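PDB 4YYC: putative trimethylamine methyltransferase from Rhizobium meliloti, which probably transfers methyl groups, as a member of the trimethylamine methyltransferase family. Local coordinates for residues L84-A92 against G96-C106; Y155-V165 against S177-I187. All blocks are in the same frame, centred on the assembly; numbering follows the deposited sequence.

Contact 1: L84-A92 against G96-C106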
loop_
_atom_site.group_PDB
_atom_site.type_symbol
_atom_site.label_atom_id
_atom_site.label_comp_id
_atom_site.label_asym_id
_atom_site.label_seq_id
_atom_site.Cartn_x
_atom_site.Cartn_y
_atom_site.Cartn_z
ATOM N N LEU A 84 -14.942 38.284 -10.918
ATOM C CA LEU A 84 -16.334 38.284 -11.390
ATOM C C LEU A 84 -16.460 38.895 -12.784
ATOM O O LEU A 84 -17.245 38.407 -13.620
ATOM C CB LEU A 84 -17.271 38.983 -10.409
ATOM C CG LEU A 84 -17.374 38.394 -9.014
ATOM C CD1 LEU A 84 -18.408 39.165 -8.204
ATOM C CD2 LEU A 84 -17.687 36.913 -9.039
ATOM N N ASP A 85 -15.733 39.976 -13.033
ATOM C CA ASP A 85 -15.746 40.579 -14.350
ATOM C C ASP A 85 -15.180 39.650 -15.393
ATOM O O ASP A 85 -15.708 39.592 -16.497
ATOM C CB ASP A 85 -14.994 41.906 -14.405
ATOM C CG ASP A 85 -15.716 43.023 -13.714
ATOM O OD1 ASP A 85 -16.874 42.861 -13.252
ATOM O OD2 ASP A 85 -15.146 44.142 -13.648
ATOM N N LEU A 86 -14.132 38.913 -15.050
ATOM C CA LEU A 86 -13.556 37.959 -16.002
ATOM C C LEU A 86 -14.549 36.868 -16.380
ATOM O O LEU A 86 -14.663 36.488 -17.540
ATOM C CB LEU A 86 -12.259 37.376 -15.469
ATOM C CG LEU A 86 -11.091 38.334 -15.476
ATOM C CD1 LEU A 86 -9.967 37.856 -14.567
ATOM C CD2 LEU A 86 -10.584 38.542 -16.893
ATOM N N TRP A 87 -15.293 36.386 -15.386
ATOM C CA TRP A 87 -16.277 35.329 -15.598
ATOM C C TRP A 87 -17.455 35.834 -16.431
ATOM O O TRP A 87 -17.905 35.131 -17.331
ATOM C CB TRP A 87 -16.734 34.693 -14.261
ATOM C CG TRP A 87 -15.776 33.644 -13.784
ATOM C CD1 TRP A 87 -15.041 33.638 -12.630
ATOM C CD2 TRP A 87 -15.402 32.456 -14.502
ATOM N NE1 TRP A 87 -14.280 32.501 -12.567
ATOM C CE2 TRP A 87 -14.452 31.775 -13.720
ATOM C CE3 TRP A 87 -15.774 31.913 -15.747
ATOM C CZ2 TRP A 87 -13.896 30.563 -14.134
ATOM C CZ3 TRP A 87 -15.210 30.719 -16.150
ATOM C CH2 TRP A 87 -14.268 30.071 -15.340
ATOM N N LYS A 88 -17.929 37.050 -16.152
ATOM C CA LYS A 88 -19.041 37.588 -16.921
ATOM C C LYS A 88 -18.614 37.714 -18.377
ATOM O O LYS A 88 -19.365 37.368 -19.280
ATOM C CB LYS A 88 -19.524 38.929 -16.404
ATOM C CG LYS A 88 -20.698 39.442 -17.232
ATOM N N ALA A 89 -17.400 38.197 -18.602
ATOM C CA ALA A 89 -16.885 38.382 -19.966
ATOM C C ALA A 89 -16.733 37.074 -20.719
ATOM O O ALA A 89 -16.907 37.056 -21.935
ATOM C CB ALA A 89 -15.553 39.106 -19.935
ATOM N N ALA A 90 -16.382 36.009 -20.004
ATOM C CA ALA A 90 -16.241 34.680 -20.567
ATOM C C ALA A 90 -17.589 34.015 -20.851
ATOM O O ALA A 90 -17.612 32.948 -21.466
ATOM C CB ALA A 90 -15.399 33.788 -19.680
ATOM N N GLY A 91 -18.680 34.589 -20.352
ATOM C CA GLY A 91 -20.035 34.111 -20.626
ATOM C C GLY A 91 -20.740 33.372 -19.496
ATOM O O GLY A 91 -21.803 32.806 -19.703
ATOM N N ALA A 92 -20.195 33.424 -18.289
ATOM C CA ALA A 92 -20.856 32.858 -17.114
ATOM C C ALA A 92 -21.894 33.795 -16.561
ATOM O O ALA A 92 -21.893 34.986 -16.903
ATOM C CB ALA A 92 -19.828 32.512 -16.052
ATOM N N GLY A 96 -24.502 37.947 -7.589
ATOM C CA GLY A 96 -23.691 38.329 -6.417
ATOM C C GLY A 96 -22.253 37.863 -6.604
ATOM O O GLY A 96 -21.604 38.240 -7.578
ATOM N N GLN A 97 -21.784 37.017 -5.695
ATOM C CA GLN A 97 -20.455 36.431 -5.789
ATOM C C GLN A 97 -20.509 35.009 -6.277
ATOM O O GLN A 97 -19.468 34.355 -6.320
ATOM C CB GLN A 97 -19.759 36.501 -4.443
ATOM C CG GLN A 97 -19.653 37.924 -3.955
ATOM C CD GLN A 97 -18.687 38.047 -2.815
ATOM O OE1 GLN A 97 -17.664 38.712 -2.929
ATOM N NE2 GLN A 97 -18.980 37.367 -1.715
ATOM N N ARG A 98 -21.692 34.528 -6.684
ATOM C CA ARG A 98 -21.826 33.138 -7.161
ATOM C C ARG A 98 -21.721 33.130 -8.678
ATOM O O ARG A 98 -22.472 33.834 -9.359
ATOM C CB ARG A 98 -23.186 32.585 -6.761
ATOM C CG ARG A 98 -23.363 31.091 -7.013
ATOM C CD ARG A 98 -22.580 30.242 -6.051
ATOM N NE ARG A 98 -23.096 30.402 -4.693
ATOM C CZ ARG A 98 -24.190 29.836 -4.202
ATOM N NH1 ARG A 98 -24.951 28.982 -4.929
ATOM N NH2 ARG A 98 -24.535 30.121 -2.938
ATOM N N VAL A 99 -20.805 32.325 -9.204
ATOM C CA VAL A 99 -20.664 32.167 -10.634
ATOM C C VAL A 99 -21.341 30.872 -11.092
ATOM O O VAL A 99 -20.979 29.809 -10.626
ATOM C CB VAL A 99 -19.193 32.150 -11.045
ATOM C CG1 VAL A 99 -19.093 32.107 -12.552
ATOM C CG2 VAL A 99 -18.482 33.381 -10.503
ATOM N N HIS A 100 -22.342 31.004 -11.986
ATOM C CA HIS A 100 -23.029 29.864 -12.583
ATOM C C HIS A 100 -22.483 29.652 -13.991
ATOM O O HIS A 100 -22.435 30.583 -14.805
ATOM C CB HIS A 100 -24.544 30.104 -12.611
ATOM C CG HIS A 100 -25.155 30.214 -11.245
ATOM N ND1 HIS A 100 -25.793 29.156 -10.630
ATOM C CD2 HIS A 100 -25.197 31.243 -10.362
ATOM C CE1 HIS A 100 -26.210 29.533 -9.433
ATOM N NE2 HIS A 100 -25.878 30.801 -9.253
ATOM N N PHE A 101 -22.114 28.420 -14.313
ATOM C CA PHE A 101 -21.368 28.131 -15.536
ATOM C C PHE A 101 -22.236 27.374 -16.543
ATOM O O PHE A 101 -22.741 26.289 -16.234
ATOM C CB PHE A 101 -20.134 27.277 -15.211
ATOM C CG PHE A 101 -19.182 27.922 -14.220
ATOM C CD1 PHE A 101 -19.395 27.807 -12.854
ATOM C CD2 PHE A 101 -18.056 28.603 -14.661
ATOM C CE1 PHE A 101 -18.517 28.364 -11.943
ATOM C CE2 PHE A 101 -17.186 29.176 -13.746
ATOM C CZ PHE A 101 -17.432 29.075 -12.387
ATOM N N PRO A 102 -22.331 27.883 -17.781
ATOM C CA PRO A 102 -22.919 27.085 -18.838
ATOM C C PRO A 102 -22.181 25.784 -18.999
ATOM O O PRO A 102 -20.989 25.715 -18.750
ATOM C CB PRO A 102 -22.712 27.923 -20.084
ATOM C CG PRO A 102 -22.485 29.292 -19.635
ATOM C CD PRO A 102 -21.971 29.237 -18.243
ATOM N N LYS A 103 -22.889 24.771 -19.438
ATOM C CA LYS A 103 -22.290 23.454 -19.514
ATOM C C LYS A 103 -21.177 23.426 -20.554
ATOM O O LYS A 103 -21.359 23.900 -21.676
ATOM C CB LYS A 103 -23.360 22.376 -19.747
ATOM C CG LYS A 103 -24.318 22.298 -18.556
ATOM C CD LYS A 103 -24.699 20.906 -18.107
ATOM C CE LYS A 103 -26.148 20.557 -18.283
ATOM N NZ LYS A 103 -27.046 21.304 -17.340
ATOM N N GLY A 104 -20.017 22.929 -20.124
ATOM C CA GLY A 104 -18.859 22.786 -20.969
ATOM C C GLY A 104 -17.903 23.963 -20.955
ATOM O O GLY A 104 -16.812 23.849 -21.480
ATOM N N LEU A 105 -18.309 25.113 -20.409
ATOM C CA LEU A 105 -17.498 26.319 -20.530
ATOM C C LEU A 105 -16.120 26.131 -19.937
ATOM O O LEU A 105 -15.106 26.449 -20.563
ATOM C CB LEU A 105 -18.189 27.540 -19.873
ATOM C CG LEU A 105 -17.416 28.867 -19.886
ATOM C CD1 LEU A 105 -17.030 29.254 -21.294
ATOM C CD2 LEU A 105 -18.172 29.986 -19.173
ATOM N N CYS A 106 -16.080 25.645 -18.715
ATOM C CA CYS A 106 -14.782 25.458 -18.038
ATOM C C CYS A 106 -13.890 24.488 -18.784
ATOM O O CYS A 106 -12.729 24.750 -19.016
ATOM C CB CYS A 106 -14.971 24.998 -16.590
ATOM S SG CYS A 106 -15.739 26.249 -15.526
#
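Trp-87 lays one face of its indole over the side chains of Val-99 and Phe-101. The phenyl ring comes in edge first: Phe-101 CE2 lies 3.4 Å from Trp-87 CH2, and the two planes stand at 88° in a T-shaped pair. Beside it, Val-99 CG1 makes a CH-pi contact with the five-membered ring, its methyl 27° off the ring normal. Valine suits this strand position because both methyls reach the indole, but CG1, anti to the backbone N (chi1 -175°), also meets Ala-92 CB at 3.6 Å, while CG2 turns to Leu-84 CD2 at 3.9 Å. At the indole's edge sits Leu-105 CD2, and Cys-106 SG approaches Trp-87 CH2 obliquely at 4.1 Å, a sulfur-aromatic contact.

Helix 81-90 ends in a Schellman motif, in which Gly-91 takes a positive phi that a side chain would resist. That turn brings the small Ala-92 against the strand, its CB 3.5 Å from His-100 O, and sets Gly-91 O beside Pro-102 CG. Phe-77 of strand 75-77 adds a second edge-to-face partner to Trp-87, and Leu-306 of helix 286-307 touches the same side chain. No hydrogen bond joins the two segments; helix 81-90 is held on strand 98-100 and the turn into helix 105-109 by apolar and aromatic packing, so fit probably depends on shape and on the turn of the rings.

Contact 2: Y155-V165 against S177-I187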
loop_
_atom_site.group_PDB
_atom_site.type_symbol
_atom_site.label_atom_id
_atom_site.label_comp_id
_atom_site.label_asym_id
_atom_site.label_seq_id
_atom_site.Cartn_x
_atom_site.Cartn_y
_atom_site.Cartn_z
ATOM N N TYR A 155 6.949 24.809 18.348
ATOM C CA TYR A 155 6.788 25.594 17.120
ATOM C C TYR A 155 8.019 25.497 16.259
ATOM O O TYR A 155 9.163 25.466 16.763
ATOM C CB TYR A 155 6.550 27.092 17.439
ATOM C CG TYR A 155 5.167 27.322 17.934
ATOM C CD1 TYR A 155 4.133 27.336 17.063
ATOM C CD2 TYR A 155 4.888 27.471 19.282
ATOM C CE1 TYR A 155 2.839 27.541 17.486
ATOM C CE2 TYR A 155 3.584 27.659 19.716
ATOM C CZ TYR A 155 2.580 27.687 18.804
ATOM O OH TYR A 155 1.263 27.875 19.125
ATOM N N ALA A 156 7.780 25.384 14.970
ATOM C CA ALA A 156 8.840 25.344 13.970
ATOM C C ALA A 156 9.544 26.697 13.839
ATOM O O ALA A 156 8.925 27.726 14.046
ATOM C CB ALA A 156 8.216 25.005 12.635
ATOM N N THR A 157 10.830 26.647 13.473
ATOM C CA THR A 157 11.663 27.840 13.301
ATOM C C THR A 157 12.281 27.843 11.928
ATOM O O THR A 157 12.217 26.867 11.187
ATOM C CB THR A 157 12.821 27.834 14.302
ATOM O OG1 THR A 157 13.673 26.712 14.036
ATOM C CG2 THR A 157 12.298 27.777 15.733
ATOM N N ILE A 158 12.913 28.976 11.590
ATOM C CA ILE A 158 13.651 29.021 10.320
ATOM C C ILE A 158 14.790 28.020 10.279
ATOM O O ILE A 158 15.130 27.542 9.202
ATOM C CB ILE A 158 14.096 30.471 10.022
ATOM C CG1 ILE A 158 14.619 30.601 8.595
ATOM C CG2 ILE A 158 15.101 30.961 11.042
ATOM C CD1 ILE A 158 13.591 30.406 7.509
ATOM N N GLU A 159 15.425 27.748 11.413
ATOM C CA GLU A 159 16.447 26.711 11.469
ATOM C C GLU A 159 15.841 25.347 11.062
ATOM O O GLU A 159 16.431 24.603 10.256
ATOM C CB GLU A 159 17.097 26.635 12.845
ATOM C CG GLU A 159 18.206 25.628 12.862
ATOM C CD GLU A 159 19.019 25.661 14.141
ATOM O OE1 GLU A 159 18.942 26.641 14.947
ATOM O OE2 GLU A 159 19.708 24.651 14.357
ATOM N N ASP A 160 14.639 25.021 11.572
ATOM C CA ASP A 160 13.999 23.796 11.139
ATOM C C ASP A 160 13.668 23.817 9.654
ATOM O O ASP A 160 13.838 22.811 8.944
ATOM C CB ASP A 160 12.672 23.546 11.882
ATOM C CG ASP A 160 12.835 23.388 13.341
ATOM O OD1 ASP A 160 13.631 22.516 13.764
ATOM O OD2 ASP A 160 12.153 24.134 14.076
ATOM N N PHE A 161 13.160 24.954 9.184
ATOM C CA PHE A 161 12.850 25.095 7.742
ATOM C C PHE A 161 14.089 24.746 6.912
ATOM O O PHE A 161 14.075 23.926 5.997
ATOM C CB PHE A 161 12.411 26.534 7.471
ATOM C CG PHE A 161 11.786 26.750 6.124
ATOM C CD1 PHE A 161 12.555 26.896 4.956
ATOM C CD2 PHE A 161 10.409 26.765 5.993
ATOM C CE1 PHE A 161 11.942 27.054 3.726
ATOM C CE2 PHE A 161 9.811 26.924 4.769
ATOM C CZ PHE A 161 10.595 27.068 3.627
ATOM N N ARG A 162 15.202 25.354 7.285
ATOM C CA ARG A 162 16.451 25.079 6.586
ATOM C C ARG A 162 16.846 23.604 6.681
ATOM O O ARG A 162 17.264 23.014 5.677
ATOM C CB ARG A 162 17.565 25.966 7.101
ATOM C CG ARG A 162 17.376 27.391 6.643
ATOM C CD ARG A 162 18.330 28.293 7.360
ATOM N NE ARG A 162 18.246 29.644 6.864
ATOM C CZ ARG A 162 19.048 30.624 7.286
ATOM N NH1 ARG A 162 19.997 30.410 8.226
ATOM N NH2 ARG A 162 18.911 31.823 6.737
ATOM N N ASN A 163 16.697 23.010 7.857
ATOM C CA ASN A 163 17.012 21.595 7.997
ATOM C C ASN A 163 16.173 20.727 7.035
ATOM O O ASN A 163 16.696 19.769 6.459
ATOM C CB ASN A 163 16.854 21.115 9.420
ATOM C CG ASN A 163 17.954 21.592 10.329
ATOM O OD1 ASN A 163 19.037 21.963 9.864
ATOM N ND2 ASN A 163 17.706 21.569 11.629
ATOM N N PHE A 164 14.891 21.010 6.914
ATOM C CA PHE A 164 14.033 20.257 6.000
ATOM C C PHE A 164 14.422 20.481 4.556
ATOM O O PHE A 164 14.389 19.535 3.781
ATOM C CB PHE A 164 12.549 20.496 6.228
ATOM C CG PHE A 164 12.000 19.760 7.451
ATOM C CD1 PHE A 164 11.787 18.387 7.417
ATOM C CD2 PHE A 164 11.636 20.453 8.617
ATOM C CE1 PHE A 164 11.281 17.715 8.527
ATOM C CE2 PHE A 164 11.157 19.765 9.754
ATOM C CZ PHE A 164 11.018 18.398 9.698
ATOM N N VAL A 165 14.797 21.720 4.202
ATOM C CA VAL A 165 15.302 21.952 2.874
ATOM C C VAL A 165 16.561 21.121 2.612
ATOM O O VAL A 165 16.707 20.511 1.551
ATOM C CB VAL A 165 15.513 23.432 2.577
ATOM C CG1 VAL A 165 16.147 23.616 1.215
ATOM C CG2 VAL A 165 14.164 24.144 2.584
ATOM N N SER A 177 12.226 20.565 -3.806
ATOM C CA SER A 177 12.537 21.178 -2.511
ATOM C C SER A 177 11.293 21.484 -1.702
ATOM O O SER A 177 11.344 21.580 -0.479
ATOM C CB SER A 177 13.319 22.463 -2.720
ATOM O OG SER A 177 14.006 22.875 -1.564
ATOM N N GLY A 178 10.171 21.644 -2.367
ATOM C CA GLY A 178 8.916 21.978 -1.690
ATOM C C GLY A 178 8.678 23.486 -1.520
ATOM O O GLY A 178 9.223 24.297 -2.239
ATOM N N GLY A 179 7.797 23.777 -0.565
ATOM C CA GLY A 179 7.343 25.108 -0.292
ATOM C C GLY A 179 7.425 25.377 1.187
ATOM O O GLY A 179 8.509 25.511 1.741
ATOM N N THR A 180 6.295 25.407 1.856
ATOM C CA THR A 180 6.231 25.701 3.291
ATOM C C THR A 180 6.518 24.398 4.057
ATOM O O THR A 180 5.642 23.793 4.656
ATOM C CB THR A 180 4.847 26.241 3.624
ATOM O OG1 THR A 180 4.589 27.386 2.808
ATOM C CG2 THR A 180 4.687 26.591 5.077
ATOM N N VAL A 181 7.782 23.994 4.069
ATOM C CA VAL A 181 8.152 22.706 4.680
ATOM C C VAL A 181 7.807 22.695 6.164
ATOM O O VAL A 181 7.489 21.646 6.722
ATOM C CB VAL A 181 9.606 22.311 4.392
ATOM C CG1 VAL A 181 9.803 22.117 2.903
ATOM C CG2 VAL A 181 10.641 23.328 4.917
ATOM N N CYS A 182 7.861 23.877 6.771
ATOM C CA CYS A 182 7.200 24.169 8.039
ATOM C C CYS A 182 6.972 25.668 8.080
ATOM O O CYS A 182 7.450 26.371 7.218
ATOM C CB CYS A 182 8.011 23.662 9.219
ATOM S SG CYS A 182 9.698 24.322 9.342
ATOM N N GLU A 183 6.220 26.133 9.048
ATOM C CA GLU A 183 5.936 27.554 9.193
ATOM C C GLU A 183 6.890 28.134 10.228
ATOM O O GLU A 183 6.755 27.829 11.420
ATOM C CB GLU A 183 4.480 27.686 9.667
ATOM C CG GLU A 183 3.946 29.101 9.710
ATOM C CD GLU A 183 3.739 29.702 8.336
ATOM O OE1 GLU A 183 3.285 28.990 7.418
ATOM O OE2 GLU A 183 3.984 30.920 8.177
ATOM N N PRO A 184 7.858 28.965 9.828
ATOM C CA PRO A 184 8.861 29.467 10.835
ATOM C C PRO A 184 8.316 30.544 11.752
ATOM O O PRO A 184 7.968 31.642 11.276
ATOM C CB PRO A 184 10.004 30.013 9.980
ATOM C CG PRO A 184 9.382 30.313 8.682
ATOM C CD PRO A 184 8.219 29.382 8.456
ATOM N N VAL A 185 8.229 30.251 13.034
ATOM C CA VAL A 185 7.570 31.155 13.965
ATOM C C VAL A 185 8.428 32.359 14.303
ATOM O O VAL A 185 7.919 33.381 14.816
ATOM C CB VAL A 185 7.210 30.390 15.245
ATOM C CG1 VAL A 185 8.418 30.220 16.131
ATOM C CG2 VAL A 185 6.078 31.062 15.990
ATOM N N ASP A 186 9.730 32.248 14.077
ATOM C CA ASP A 186 10.701 33.218 14.600
ATOM C C ASP A 186 11.116 34.304 13.590
ATOM O O ASP A 186 12.076 35.067 13.825
ATOM C CB ASP A 186 11.906 32.529 15.242
ATOM C CG ASP A 186 12.653 31.594 14.313
ATOM O OD1 ASP A 186 12.119 31.165 13.260
ATOM O OD2 ASP A 186 13.786 31.275 14.741
ATOM N N ILE A 187 10.337 34.440 12.516
ATOM C CA ILE A 187 10.426 35.550 11.602
ATOM C C ILE A 187 9.007 36.124 11.491
ATOM O O ILE A 187 8.016 35.388 11.390
ATOM C CB ILE A 187 10.995 35.150 10.223
ATOM C CG1 ILE A 187 12.378 34.495 10.412
ATOM C CG2 ILE A 187 11.116 36.359 9.342
ATOM C CD1 ILE A 187 12.950 33.922 9.146
HETATM O O HOH W 1 15.772 29.508 13.945
HETATM O O HOH W 2 15.556 20.729 -1.097
#
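Ala-156 and Ile-158 supply the two direct hydrogen bonds between the segments. Val-185 N donates to Ala-156 O at 2.8 Å, nearly straight at 166°. Asp-186 OD1 takes Ile-158 N on its syn lone pair at 2.9 Å, while a water links Asp-186 OD2 to Glu-159 N; an aspartate suits this place because its carboxylate takes one first-turn amide directly and a second through water, probably favoured by the helix dipole. Thr-157 and Asp-160 form a capping box: Asp-160 N donates to Thr-157 OG1 and Thr-157 N to Asp-160 OD2. Tyr-404 OH and a salt bridge to Arg-154 also hold the Asp-160 carboxylate.

Apolar contacts run on down the helix. Val-181 CG2 sits over the centre of the Phe-161 ring, 3.6 Å from its centroid, and touches Phe-164 CB. Cys-182 SG fits between Ala-156 CB and Phe-161 CB, and Ile-187 CD1 packs on Ile-158 CB. A chi1 of -167° swings the Phe-161 ring opposite its backbone N and onto the loop. There the polar Cys-182 O, buried without a hydrogen-bond partner, has instead the ring edge, in plane, with Phe-161 CD2 at 3.2 Å. A leucine here would probably open a gap under Val-181 CG2 and leave Cys-182 O without that edge.

Met-196 of helix 192-202 touches Phe-161, while Val-146 of strand 145-147 and Ser-402 of strand 401-403 pack against Phe-164.

In the fold
Both contacts set a helix against a neighbouring piece of chain, but they hold different elements and their nearest atoms are about 25 Å apart. About half the touching residues are buried in each (6 of 13, 10 of 18), so neither is pure core or surface. Contact 1, its centre about 29 Å from that of the chain, joins helix 81-90 to the following strand and short helix; contact 2, about 16 Å from it, joins helix 158-170 to an irregular loop, the side chain of Thr-180 about 7 Å from the unidentified ligand. In contact 1 the strand's backbone bonds go to its sheet and apolar side chains meet the helix; in contact 2 loop atoms bond the helix start.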